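Local coordinates for protein maleylacetoacetate isomerase (Anaeromyxobacter dehalogenans, PDB 4IGJ) that probably catalyses the glutathione-dependent cis-trans isomerisation of maleylacetoacetate to fumarylacetoacetate, as a zeta-class member of the glutathione transferase superfamily, at residues A36-L41 with H126-T131; L43-L48 with A221-A226; H88-S93 with L97-E102; R176-D181 with L185-L190. One frame throughout, in Å; residues are numbered along the deposited sequence.

Contact 1: residues A36-L41 with H126-T131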
loop_
_atom_site.group_PDB
_atom_site.type_symbol
_atom_site.label_atom_id
_atom_site.label_comp_id
_atom_site.label_asym_id
_atom_site.label_seq_id
_atom_site.Cartn_x
_atom_site.Cartn_y
_atom_site.Cartn_z
ATOM N N ALA A 36 12.088 -2.348 -4.530
ATOM C CA ALA A 36 13.245 -1.494 -4.785
ATOM C C ALA A 36 13.191 -0.929 -6.193
ATOM O O ALA A 36 13.560 0.224 -6.419
ATOM C CB ALA A 36 14.550 -2.255 -4.571
ATOM N N TRP A 37 12.722 -1.735 -7.140
ATOM C CA TRP A 37 12.599 -1.300 -8.522
ATOM C C TRP A 37 11.688 -0.067 -8.629
ATOM O O TRP A 37 11.993 0.859 -9.378
ATOM C CB TRP A 37 12.087 -2.479 -9.357
ATOM C CG TRP A 37 12.008 -2.332 -10.855
ATOM C CD1 TRP A 37 12.191 -1.207 -11.619
ATOM C CD2 TRP A 37 11.701 -3.386 -11.763
ATOM N NE1 TRP A 37 12.010 -1.511 -12.947
ATOM C CE2 TRP A 37 11.709 -2.847 -13.059
ATOM C CE3 TRP A 37 11.418 -4.743 -11.595
ATOM C CZ2 TRP A 37 11.443 -3.625 -14.190
ATOM C CZ3 TRP A 37 11.150 -5.505 -12.699
ATOM C CH2 TRP A 37 11.168 -4.955 -13.987
ATOM N N ARG A 38 10.580 -0.048 -7.881
ATOM C CA ARG A 38 9.685 1.111 -7.884
ATOM C C ARG A 38 10.446 2.373 -7.534
ATOM O O ARG A 38 10.257 3.417 -8.169
ATOM C CB ARG A 38 8.547 0.943 -6.877
ATOM C CG ARG A 38 7.701 -0.314 -7.073
ATOM C CD ARG A 38 7.034 -0.651 -5.764
ATOM N NE ARG A 38 6.217 -1.854 -5.819
ATOM C CZ ARG A 38 5.650 -2.399 -4.747
ATOM N NH1 ARG A 38 5.836 -1.860 -3.550
ATOM N NH2 ARG A 38 4.914 -3.504 -4.871
ATOM N N VAL A 39 11.301 2.279 -6.519
ATOM C CA VAL A 39 12.080 3.429 -6.084
ATOM C C VAL A 39 13.141 3.813 -7.119
ATOM O O VAL A 39 13.328 5.001 -7.406
ATOM C CB VAL A 39 12.655 3.226 -4.673
ATOM C CG1 VAL A 39 13.489 4.430 -4.249
ATOM C CG2 VAL A 39 11.503 3.007 -3.683
ATOM N N ARG A 40 13.789 2.817 -7.717
ATOM C CA ARG A 40 14.741 3.078 -8.797
ATOM C C ARG A 40 14.069 3.828 -9.942
ATOM O O ARG A 40 14.672 4.712 -10.550
ATOM C CB ARG A 40 15.361 1.775 -9.310
ATOM C CG ARG A 40 16.168 1.043 -8.266
ATOM C CD ARG A 40 17.105 0.018 -8.901
ATOM N NE ARG A 40 16.408 -1.005 -9.681
ATOM C CZ ARG A 40 16.135 -2.236 -9.252
ATOM N NH1 ARG A 40 16.473 -2.623 -8.023
ATOM N NH2 ARG A 40 15.510 -3.082 -10.062
ATOM N N LEU A 41 12.820 3.481 -10.238
ATOM C CA LEU A 41 12.067 4.184 -11.269
ATOM C C LEU A 41 11.779 5.633 -10.886
ATOM O O LEU A 41 11.944 6.536 -11.707
ATOM C CB LEU A 41 10.776 3.435 -11.597
ATOM C CG LEU A 41 11.027 2.200 -12.462
ATOM C CD1 LEU A 41 9.755 1.373 -12.527
ATOM C CD2 LEU A 41 11.464 2.629 -13.851
ATOM N N HIS A 126 -3.291 -0.604 -5.650
ATOM C CA HIS A 126 -3.725 -1.908 -6.156
ATOM C C HIS A 126 -2.554 -2.874 -6.225
ATOM O O HIS A 126 -2.702 -4.065 -5.950
ATOM C CB HIS A 126 -4.354 -1.769 -7.545
ATOM C CG HIS A 126 -5.788 -1.337 -7.524
ATOM N ND1 HIS A 126 -6.754 -1.998 -6.795
ATOM C CD2 HIS A 126 -6.420 -0.318 -8.152
ATOM C CE1 HIS A 126 -7.919 -1.401 -6.972
ATOM N NE2 HIS A 126 -7.744 -0.377 -7.791
ATOM N N VAL A 127 -1.381 -2.364 -6.581
ATOM C CA VAL A 127 -0.179 -3.189 -6.578
ATOM C C VAL A 127 0.451 -3.274 -5.183
ATOM O O VAL A 127 0.691 -4.367 -4.657
ATOM C CB VAL A 127 0.841 -2.655 -7.602
ATOM C CG1 VAL A 127 2.102 -3.498 -7.591
ATOM C CG2 VAL A 127 0.233 -2.637 -9.003
ATOM N N ASN A 128 0.708 -2.113 -4.584
ATOM C CA ASN A 128 1.411 -1.990 -3.318
ATOM C C ASN A 128 0.780 -2.811 -2.211
ATOM O O ASN A 128 1.469 -3.499 -1.461
ATOM C CB ASN A 128 1.449 -0.503 -2.920
ATOM C CG ASN A 128 2.329 -0.230 -1.716
ATOM O OD1 ASN A 128 1.900 0.403 -0.728
ATOM N ND2 ASN A 128 3.554 -0.689 -1.782
ATOM N N SER A 129 -0.541 -2.730 -2.099
ATOM C CA SER A 129 -1.231 -3.436 -1.026
ATOM C C SER A 129 -2.123 -4.568 -1.525
ATOM O O SER A 129 -2.449 -5.475 -0.771
ATOM C CB SER A 129 -2.044 -2.453 -0.176
ATOM O OG SER A 129 -3.142 -1.923 -0.898
ATOM N N GLY A 130 -2.516 -4.518 -2.792
ATOM C CA GLY A 130 -3.484 -5.476 -3.301
ATOM C C GLY A 130 -2.967 -6.656 -4.102
ATOM O O GLY A 130 -3.723 -7.590 -4.388
ATOM N N THR A 131 -1.691 -6.620 -4.469
ATOM C CA THR A 131 -1.115 -7.642 -5.334
ATOM C C THR A 131 0.229 -8.163 -4.812
ATOM O O THR A 131 0.377 -9.352 -4.523
ATOM C CB THR A 131 -0.938 -7.099 -6.766
ATOM O OG1 THR A 131 -2.177 -6.544 -7.222
ATOM C CG2 THR A 131 -0.507 -8.209 -7.707
HETATM O O HOH W 1 4.220 -3.930 -2.037
#
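Helix 34-45 and the C-terminal turn of helix 114-128 stay well apart where they come nearest, the CA atoms of Arg38 and Asn128 being 9.9 Å from each other, and the gap is spanned by one long arginine. This is the interface between the thioredoxin-like N-terminal domain and the all-helical C-terminal domain of the glutathione transferase fold, and Arg38 and Asn128 both bind glutathione in a structure of this protein. The Arg38 chain runs extended from CG to NE (chi3 -179°), which carries the guanidinium across to the other domain. There NH2 meets Val127 CG1 at 3.9 Å, the two side chains passing in opposite directions, while the Asn128 side chain crosses the arginine at about a right angle, its amide plane turned 73° from the guanidinium. NH1 is held by the hydroxyl of Ser93, another glutathione-binding residue, and Tyr189 of helix 185-199 packs against both Arg38 and Asn128. With a methionine in place of Arg38, the Ser93 hydroxyl would probably lose a donor and the water-mediated tie between the domains would be broken. That water lies in the guanidinium plane at its edge, accepts from Arg38 NH2 at 2.9 Å and donates to Asn128 O at 2.8 Å.

Contact 2: residues L43-L48 with A221-A226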
loop_
_atom_site.group_PDB
_atom_site.type_symbol
_atom_site.label_atom_id
_atom_site.label_comp_id
_atom_site.label_asym_id
_atom_site.label_seq_id
_atom_site.Cartn_x
_atom_site.Cartn_y
_atom_site.Cartn_z
ATOM N N LEU A 43 13.522 7.510 -8.880
ATOM C CA LEU A 43 14.801 8.220 -8.942
ATOM C C LEU A 43 15.195 8.527 -10.388
ATOM O O LEU A 43 15.599 9.655 -10.714
ATOM C CB LEU A 43 15.880 7.396 -8.253
ATOM C CG LEU A 43 15.674 7.266 -6.746
ATOM C CD1 LEU A 43 16.467 6.085 -6.184
ATOM C CD2 LEU A 43 16.042 8.562 -6.026
ATOM N N ALA A 44 15.061 7.532 -11.259
ATOM C CA ALA A 44 15.449 7.678 -12.662
ATOM C C ALA A 44 14.566 8.694 -13.384
ATOM O O ALA A 44 15.064 9.527 -14.151
ATOM C CB ALA A 44 15.395 6.332 -13.369
ATOM N N LEU A 45 13.262 8.643 -13.123
ATOM C CA LEU A 45 12.319 9.555 -13.769
ATOM C C LEU A 45 12.537 10.999 -13.322
ATOM O O LEU A 45 12.245 11.932 -14.077
ATOM C CB LEU A 45 10.874 9.113 -13.508
ATOM C CG LEU A 45 10.450 7.859 -14.284
ATOM C CD1 LEU A 45 9.165 7.234 -13.711
ATOM C CD2 LEU A 45 10.305 8.132 -15.782
ATOM N N LYS A 46 13.058 11.185 -12.110
ATOM C CA LYS A 46 13.339 12.526 -11.605
ATOM C C LYS A 46 14.769 12.977 -11.881
ATOM O O LYS A 46 15.161 14.082 -11.503
ATOM C CB LYS A 46 13.000 12.617 -10.117
ATOM C CG LYS A 46 11.486 12.656 -9.905
ATOM C CD LYS A 46 11.069 12.897 -8.477
ATOM C CE LYS A 46 9.540 12.871 -8.373
ATOM N NZ LYS A 46 8.832 14.066 -8.944
ATOM N N GLY A 47 15.544 12.116 -12.532
ATOM C CA GLY A 47 16.902 12.461 -12.921
ATOM C C GLY A 47 17.851 12.605 -11.751
ATOM O O GLY A 47 18.807 13.385 -11.807
ATOM N N LEU A 48 17.597 11.838 -10.693
ATOM C CA LEU A 48 18.354 11.952 -9.455
ATOM C C LEU A 48 19.449 10.902 -9.364
ATOM O O LEU A 48 19.183 9.696 -9.437
ATOM C CB LEU A 48 17.414 11.831 -8.250
ATOM C CG LEU A 48 16.287 12.860 -8.180
ATOM C CD1 LEU A 48 15.310 12.508 -7.069
ATOM C CD2 LEU A 48 16.841 14.268 -7.976
ATOM N N ALA A 221 14.437 5.643 -21.575
ATOM C CA ALA A 221 15.716 5.499 -20.883
ATOM C C ALA A 221 15.649 5.304 -19.352
ATOM O O ALA A 221 16.351 4.449 -18.822
ATOM C CB ALA A 221 16.659 6.657 -21.251
ATOM N N PRO A 222 14.817 6.088 -18.637
ATOM C CA PRO A 222 14.756 5.874 -17.185
ATOM C C PRO A 222 14.249 4.480 -16.796
ATOM O O PRO A 222 14.724 3.932 -15.800
ATOM C CB PRO A 222 13.765 6.941 -16.711
ATOM C CG PRO A 222 13.801 7.989 -17.750
ATOM C CD PRO A 222 14.044 7.276 -19.047
ATOM N N PHE A 223 13.308 3.924 -17.556
ATOM C CA PHE A 223 12.863 2.558 -17.290
ATOM C C PHE A 223 13.958 1.541 -17.592
ATOM O O PHE A 223 14.174 0.601 -16.819
ATOM C CB PHE A 223 11.572 2.240 -18.055
ATOM C CG PHE A 223 10.334 2.828 -17.424
ATOM C CD1 PHE A 223 9.532 2.052 -16.603
ATOM C CD2 PHE A 223 9.983 4.155 -17.635
ATOM C CE1 PHE A 223 8.397 2.583 -15.999
ATOM C CE2 PHE A 223 8.853 4.695 -17.039
ATOM C CZ PHE A 223 8.060 3.906 -16.217
ATOM N N GLN A 224 14.650 1.724 -18.712
ATOM C CA GLN A 224 15.770 0.845 -19.037
ATOM C C GLN A 224 16.843 0.865 -17.942
ATOM O O GLN A 224 17.360 -0.184 -17.553
ATOM C CB GLN A 224 16.340 1.183 -20.423
ATOM C CG GLN A 224 15.368 0.843 -21.551
ATOM C CD GLN A 224 15.833 1.307 -22.918
ATOM O OE1 GLN A 224 17.031 1.382 -23.191
ATOM N NE2 GLN A 224 14.879 1.613 -23.792
ATOM N N ALA A 225 17.132 2.046 -17.402
ATOM C CA ALA A 225 18.129 2.193 -16.352
ATOM C C ALA A 225 17.755 1.470 -15.056
ATOM O O ALA A 225 18.630 1.013 -14.320
ATOM C CB ALA A 225 18.404 3.673 -16.078
ATOM N N ALA A 226 16.458 1.384 -14.765
ATOM C CA ALA A 226 16.008 0.879 -13.468
ATOM C C ALA A 226 15.718 -0.626 -13.458
ATOM O O ALA A 226 15.491 -1.215 -12.399
ATOM C CB ALA A 226 14.768 1.657 -13.010
#
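The Phe223 ring is met obliquely at one corner by the branched end of Leu45: CD2 lies 3.9 Å from Phe223 CE2, with CD1 slightly farther from the same carbon. The ring is also touched by Leu41 of helix 34-45 and by Asp187 and Val191 of helix 185-199. The pyrrolidine of Pro222 is the second ring of the contact, and it fills the angle between two side chains of the other helix. Its CB is 3.8 Å from Ala44 CB and equally far from Leu45 CD2, the leucine crossing the proline at about a right angle. Leu45 carries its CG opposite the carbonyl carbon (chi1 -73°), and this lets one residue touch Pro222 and Phe223 together. The small Ala44 side chain is consistent with the close approach of the backbones, 4.9 Å between Ala44 CA and Pro222 CA, and the Ala44 methyl also rests against the Pro222 carbonyl oxygen. No hydrogen bond links the two segments; the contact is apolar and partly buried. Just beyond it the chain leaves helix 34-45 through a Schellman motif, in which Leu48 N bonds to Leu43 O and Gly47 N to Ala44 O, with Gly47 at positive phi. The whole is interdomain helix packing of the glutathione transferase fold: the end of the first helix of the thioredoxin-like domain lies on the short helix 221-226 of the C-terminal domain.

Contact 3: residues H88-S93 with L97-E102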
loop_
_atom_site.group_PDB
_atom_site.type_symbol
_atom_site.label_atom_id
_atom_site.label_comp_id
_atom_site.label_asym_id
_atom_site.label_seq_id
_atom_site.Cartn_x
_atom_site.Cartn_y
_atom_site.Cartn_z
ATOM N N HIS A 88 18.880 10.414 7.264
ATOM C CA HIS A 88 17.507 9.949 7.358
ATOM C C HIS A 88 17.388 8.662 6.558
ATOM O O HIS A 88 17.893 8.569 5.440
ATOM C CB HIS A 88 16.521 11.004 6.837
ATOM C CG HIS A 88 16.395 12.206 7.721
ATOM N ND1 HIS A 88 17.247 13.284 7.638
ATOM C CD2 HIS A 88 15.519 12.495 8.716
ATOM C CE1 HIS A 88 16.902 14.188 8.540
ATOM N NE2 HIS A 88 15.861 13.730 9.210
ATOM N N LEU A 89 16.745 7.662 7.150
ATOM C CA LEU A 89 16.520 6.406 6.459
ATOM C C LEU A 89 15.045 6.320 6.121
ATOM O O LEU A 89 14.204 6.203 7.012
ATOM C CB LEU A 89 16.931 5.221 7.330
ATOM C CG LEU A 89 18.418 5.224 7.696
ATOM C CD1 LEU A 89 18.768 4.065 8.620
ATOM C CD2 LEU A 89 19.270 5.176 6.448
ATOM N N LEU A 90 14.732 6.396 4.833
ATOM C CA LEU A 90 13.336 6.356 4.404
ATOM C C LEU A 90 12.974 4.943 3.981
ATOM O O LEU A 90 13.712 4.302 3.225
ATOM C CB LEU A 90 13.101 7.330 3.258
ATOM C CG LEU A 90 13.529 8.765 3.537
ATOM C CD1 LEU A 90 13.223 9.632 2.324
ATOM C CD2 LEU A 90 12.856 9.305 4.784
ATOM N N VAL A 91 11.836 4.460 4.477
ATOM C CA VAL A 91 11.381 3.104 4.185
ATOM C C VAL A 91 9.962 3.103 3.632
ATOM O O VAL A 91 9.253 4.098 3.763
ATOM C CB VAL A 91 11.463 2.190 5.434
ATOM C CG1 VAL A 91 12.910 2.088 5.932
ATOM C CG2 VAL A 91 10.545 2.689 6.544
ATOM N N GLN A 92 9.565 1.968 3.049
ATOM C CA GLN A 92 8.267 1.745 2.382
ATOM C C GLN A 92 8.214 2.462 1.050
ATOM O O GLN A 92 8.282 3.687 0.993
ATOM C CB GLN A 92 7.065 2.121 3.256
ATOM C CG GLN A 92 6.768 1.128 4.367
ATOM C CD GLN A 92 6.152 -0.181 3.859
ATOM O OE1 GLN A 92 5.618 -0.252 2.751
ATOM N NE2 GLN A 92 6.226 -1.218 4.679
ATOM N N SER A 93 8.097 1.697 -0.028
ATOM C CA SER A 93 8.162 2.276 -1.371
ATOM C C SER A 93 7.244 3.481 -1.591
ATOM O O SER A 93 7.665 4.479 -2.172
ATOM C CB SER A 93 7.935 1.215 -2.462
ATOM O OG SER A 93 6.600 0.703 -2.436
ATOM N N LEU A 97 8.515 7.239 -2.406
ATOM C CA LEU A 97 8.112 7.918 -3.636
ATOM C C LEU A 97 7.361 9.222 -3.376
ATOM O O LEU A 97 7.573 10.205 -4.094
ATOM C CB LEU A 97 7.297 6.981 -4.531
ATOM C CG LEU A 97 8.136 5.858 -5.157
ATOM C CD1 LEU A 97 7.254 4.711 -5.637
ATOM C CD2 LEU A 97 8.989 6.391 -6.313
ATOM N N GLU A 98 6.514 9.245 -2.347
ATOM C CA GLU A 98 5.806 10.478 -1.994
ATOM C C GLU A 98 6.791 11.534 -1.505
ATOM O O GLU A 98 6.604 12.726 -1.772
ATOM C CB GLU A 98 4.716 10.222 -0.947
ATOM C CG GLU A 98 3.558 9.319 -1.431
ATOM C CD GLU A 98 2.348 10.051 -2.001
ATOM O OE1 GLU A 98 2.376 11.281 -2.237
ATOM O OE2 GLU A 98 1.341 9.355 -2.238
ATOM N N TRP A 99 7.841 11.107 -0.806
ATOM C CA TRP A 99 8.898 12.031 -0.393
ATOM C C TRP A 99 9.636 12.600 -1.599
ATOM O O TRP A 99 9.867 13.808 -1.678
ATOM C CB TRP A 99 9.896 11.352 0.546
ATOM C CG TRP A 99 10.995 12.294 0.970
ATOM C CD1 TRP A 99 10.948 13.203 1.984
ATOM C CD2 TRP A 99 12.295 12.419 0.381
ATOM N NE1 TRP A 99 12.138 13.897 2.057
ATOM C CE2 TRP A 99 12.984 13.420 1.090
ATOM C CE3 TRP A 99 12.944 11.769 -0.670
ATOM C CZ2 TRP A 99 14.294 13.800 0.775
ATOM C CZ3 TRP A 99 14.246 12.149 -0.987
ATOM C CH2 TRP A 99 14.902 13.152 -0.266
ATOM N N LEU A 100 10.019 11.731 -2.528
ATOM C CA LEU A 100 10.684 12.189 -3.745
ATOM C C LEU A 100 9.827 13.208 -4.491
ATOM O O LEU A 100 10.334 14.184 -5.037
ATOM C CB LEU A 100 11.038 11.014 -4.659
ATOM C CG LEU A 100 12.190 10.117 -4.199
ATOM C CD1 LEU A 100 12.236 8.830 -5.006
ATOM C CD2 LEU A 100 13.522 10.847 -4.318
ATOM N N GLU A 101 8.519 12.991 -4.500
ATOM C CA GLU A 101 7.611 13.876 -5.211
ATOM C C GLU A 101 7.486 15.233 -4.518
ATOM O O GLU A 101 7.381 16.266 -5.194
ATOM C CB GLU A 101 6.249 13.191 -5.379
ATOM C CG GLU A 101 5.196 14.043 -6.062
ATOM C CD GLU A 101 5.368 14.147 -7.571
ATOM O OE1 GLU A 101 6.310 13.536 -8.127
ATOM O OE2 GLU A 101 4.540 14.837 -8.205
ATOM N N GLU A 102 7.522 15.246 -3.187
ATOM C CA GLU A 102 7.470 16.499 -2.423
ATOM C C GLU A 102 8.795 17.254 -2.493
ATOM O O GLU A 102 8.818 18.473 -2.639
ATOM C CB GLU A 102 7.081 16.241 -0.957
ATOM C CG GLU A 102 5.646 15.747 -0.808
ATOM C CD GLU A 102 5.242 15.388 0.616
ATOM O OE1 GLU A 102 6.110 15.280 1.507
ATOM O OE2 GLU A 102 4.026 15.217 0.828
#
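A local strand-to-helix packing, Leu90 on Trp99 with Ser93 bonded to Leu97 beside it, joins edge strand 87-91 of the thioredoxin-like domain to the helix that follows it, 93-103. Leu90 puts CD1 over one face of the indole, 3.8 Å from the centroid of the five-membered ring and 24° off its normal, a CH-pi contact. The methyl is displaced toward the rim, and its nearest ring atom is Trp99 CD2, 3.5 Å from Leu90 CD1. Trp99 sets CG opposite its own backbone nitrogen (chi1 180°), which swings the indole back toward the strand, where it crosses the leucine at about a right angle. Between strand and helix the chain turns at Gln92, which has positive phi and occupies the N-cap position. The first helical residue, Ser93, accepts from Leu97 in a regular helical bond: Leu97 N to Ser93 O is 2.9 Å and nearly straight. The Leu97 side chain folds over the same carbonyl. The helix start at Ser93 carries a variant of the SNAIL/TRAIL motif of glutathione transferases, and Ser93 binds glutathione in a structure of this protein; here its hydroxyl is also bonded to Tyr189 OH. Strand 78-82 runs antiparallel beside Leu90, and its Val81 touches both Leu90 and Trp99. Leu97 packs on Leu185 and Tyr189 of helix 185-199, whereas Trp99 meets Trp115 of the second subunit with the ring planes at about 20°, so the strand-helix unit also forms part of the dimer interface.

Contact 4: residues R176-D181 with L185-L190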
loop_
_atom_site.group_PDB
_atom_site.type_symbol
_atom_site.label_atom_id
_atom_site.label_comp_id
_atom_site.label_asym_id
_atom_site.label_seq_id
_atom_site.Cartn_x
_atom_site.Cartn_y
_atom_site.Cartn_z
ATOM N N ARG A 176 -1.199 6.979 -23.281
ATOM C CA ARG A 176 -0.104 6.076 -23.598
ATOM C C ARG A 176 0.382 5.360 -22.335
ATOM O O ARG A 176 0.946 4.270 -22.414
ATOM C CB ARG A 176 1.038 6.854 -24.257
ATOM C CG ARG A 176 2.294 6.045 -24.586
ATOM C CD ARG A 176 3.114 6.755 -25.656
ATOM N NE ARG A 176 4.439 6.176 -25.863
ATOM C CZ ARG A 176 4.681 5.093 -26.597
ATOM N NH1 ARG A 176 3.684 4.441 -27.183
ATOM N NH2 ARG A 176 5.923 4.653 -26.737
ATOM N N PHE A 177 0.137 5.964 -21.171
ATOM C CA PHE A 177 0.623 5.407 -19.903
ATOM C C PHE A 177 -0.539 5.120 -18.957
ATOM O O PHE A 177 -1.690 5.246 -19.351
ATOM C CB PHE A 177 1.649 6.348 -19.265
ATOM C CG PHE A 177 2.891 6.511 -20.080
ATOM C CD1 PHE A 177 3.960 5.649 -19.913
ATOM C CD2 PHE A 177 2.989 7.510 -21.036
ATOM C CE1 PHE A 177 5.113 5.787 -20.678
ATOM C CE2 PHE A 177 4.146 7.658 -21.799
ATOM C CZ PHE A 177 5.202 6.792 -21.626
ATOM N N SER A 178 -0.252 4.711 -17.723
ATOM C CA SER A 178 -1.322 4.351 -16.793
ATOM C C SER A 178 -2.291 5.503 -16.543
ATOM O O SER A 178 -3.500 5.287 -16.421
ATOM C CB SER A 178 -0.759 3.858 -15.461
ATOM O OG SER A 178 -0.008 2.662 -15.607
ATOM N N HIS A 179 -1.752 6.715 -16.459
ATOM C CA HIS A 179 -2.570 7.910 -16.269
ATOM C C HIS A 179 -2.115 8.977 -17.237
ATOM O O HIS A 179 -1.040 9.557 -17.082
ATOM C CB HIS A 179 -2.455 8.438 -14.838
ATOM C CG HIS A 179 -3.341 9.614 -14.557
ATOM N ND1 HIS A 179 -4.675 9.486 -14.254
ATOM C CD2 HIS A 179 -3.076 10.942 -14.539
ATOM C CE1 HIS A 179 -5.201 10.682 -14.058
ATOM N NE2 HIS A 179 -4.245 11.584 -14.220
ATOM N N GLY A 180 -2.940 9.231 -18.244
ATOM C CA GLY A 180 -2.611 10.219 -19.249
ATOM C C GLY A 180 -1.450 9.809 -20.132
ATOM O O GLY A 180 -1.220 8.622 -20.379
ATOM N N ASP A 181 -0.702 10.804 -20.591
ATOM C CA ASP A 181 0.273 10.599 -21.647
ATOM C C ASP A 181 1.720 10.742 -21.181
ATOM O O ASP A 181 2.630 10.901 -21.996
ATOM C CB ASP A 181 -0.018 11.560 -22.801
ATOM C CG ASP A 181 -1.407 11.367 -23.379
ATOM O OD1 ASP A 181 -1.796 10.201 -23.608
ATOM O OD2 ASP A 181 -2.113 12.375 -23.596
ATOM N N LEU A 185 3.485 7.800 -10.862
ATOM C CA LEU A 185 3.727 6.782 -9.856
ATOM C C LEU A 185 3.043 5.457 -10.195
ATOM O O LEU A 185 3.550 4.390 -9.833
ATOM C CB LEU A 185 3.303 7.269 -8.469
ATOM C CG LEU A 185 4.131 8.398 -7.844
ATOM C CD1 LEU A 185 3.688 8.607 -6.406
ATOM C CD2 LEU A 185 5.630 8.081 -7.892
ATOM N N ALA A 186 1.909 5.513 -10.893
ATOM C CA ALA A 186 1.200 4.286 -11.252
ATOM C C ALA A 186 2.058 3.353 -12.112
ATOM O O ALA A 186 2.032 2.139 -11.916
ATOM C CB ALA A 186 -0.109 4.615 -11.952
ATOM N N ASP A 187 2.818 3.921 -13.048
ATOM C CA ASP A 187 3.685 3.111 -13.892
ATOM C C ASP A 187 4.847 2.525 -13.104
ATOM O O ASP A 187 5.346 1.451 -13.436
ATOM C CB ASP A 187 4.201 3.942 -15.060
ATOM C CG ASP A 187 3.074 4.591 -15.830
ATOM O OD1 ASP A 187 2.261 3.847 -16.412
ATOM O OD2 ASP A 187 3.001 5.839 -15.829
ATOM N N CYS A 188 5.281 3.233 -12.067
ATOM C CA CYS A 188 6.366 2.757 -11.212
ATOM C C CYS A 188 5.990 1.468 -10.486
ATOM O O CYS A 188 6.866 0.656 -10.157
ATOM C CB CYS A 188 6.780 3.835 -10.207
ATOM S SG CYS A 188 7.479 5.342 -10.971
ATOM N N TYR A 189 4.692 1.282 -10.249
ATOM C CA TYR A 189 4.163 0.063 -9.625
ATOM C C TYR A 189 3.780 -1.004 -10.658
ATOM O O TYR A 189 4.015 -2.197 -10.442
ATOM C CB TYR A 189 2.968 0.403 -8.705
ATOM C CG TYR A 189 3.428 0.966 -7.383
ATOM C CD1 TYR A 189 3.529 0.153 -6.265
ATOM C CD2 TYR A 189 3.811 2.300 -7.268
ATOM C CE1 TYR A 189 3.992 0.655 -5.050
ATOM C CE2 TYR A 189 4.283 2.802 -6.061
ATOM C CZ TYR A 189 4.372 1.979 -4.967
ATOM O OH TYR A 189 4.848 2.465 -3.778
ATOM N N LEU A 190 3.196 -0.582 -11.774
ATOM C CA LEU A 190 2.772 -1.519 -12.817
ATOM C C LEU A 190 3.928 -2.322 -13.417
ATOM O O LEU A 190 3.852 -3.551 -13.536
ATOM C CB LEU A 190 2.055 -0.768 -13.936
ATOM C CG LEU A 190 1.681 -1.654 -15.121
ATOM C CD1 LEU A 190 0.654 -2.674 -14.697
ATOM C CD2 LEU A 190 1.146 -0.785 -16.238
HETATM O O HOH W 2 0.884 7.346 -15.985
#
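Asp187 points its carboxylate into the turn of residues 176-181, where one oxygen takes two bonds from Ser178. The backbone Ser178 N reaches Asp187 OD1 at 3.0 Å on the syn lone pair, while Ser178 OG donates to the same OD1 at 2.7 Å from above, 48° out of the carboxylate plane. The hydroxyl lies opposite the carbonyl carbon of Ser178 (chi1 -64°), and this brings it round to the oxygen that its own N-H already holds. Phe177 crosses the aspartate at about a right angle, its ring plane 71° from the carboxylate, and its CB lies 3.7 Å from Asp187 OD2. On the other flank Ser178 CB packs on Ala186 CB at 3.6 Å, and Leu190 CD2 approaches the hydroxyl. A water that accepts from His179 N lies close to OD2. Were Asp187 a leucine, the buried N-H and hydroxyl of Ser178 would probably lose their shared acceptor and the turn would be less firmly fixed to the helix. OD2 also accepts from Thr184 N, while the Thr184 hydroxyl bonds Ala186 N; the former is the aspartate half of the Ser/Thr-X-X-Asp capping box at the start of helix 185-199, characteristic of the glutathione transferase C-terminal domain.

Overall arrangement
The four contacts surround the meeting of the two domains, with centres 12 to 19 Å apart. Contacts 1 and 2 both use helix 34-45 and bridge the domains, their segments alternating along the chain; contact 3 lies within the N-terminal domain and contact 4 within the C-terminal one, and both fall in the span that contact 2 closes. Helix 185-199 of contact 4 reaches the other three: Tyr189 OH is 2.8 Å from Ser93 OG of contact 3, and Cys188 packs on Leu45 of contact 2. Ser93 in turn holds Arg38 of contact 1, so residues of the glutathione site are positioned from both domains, while contacts 1 and 3 also touch the second subunit.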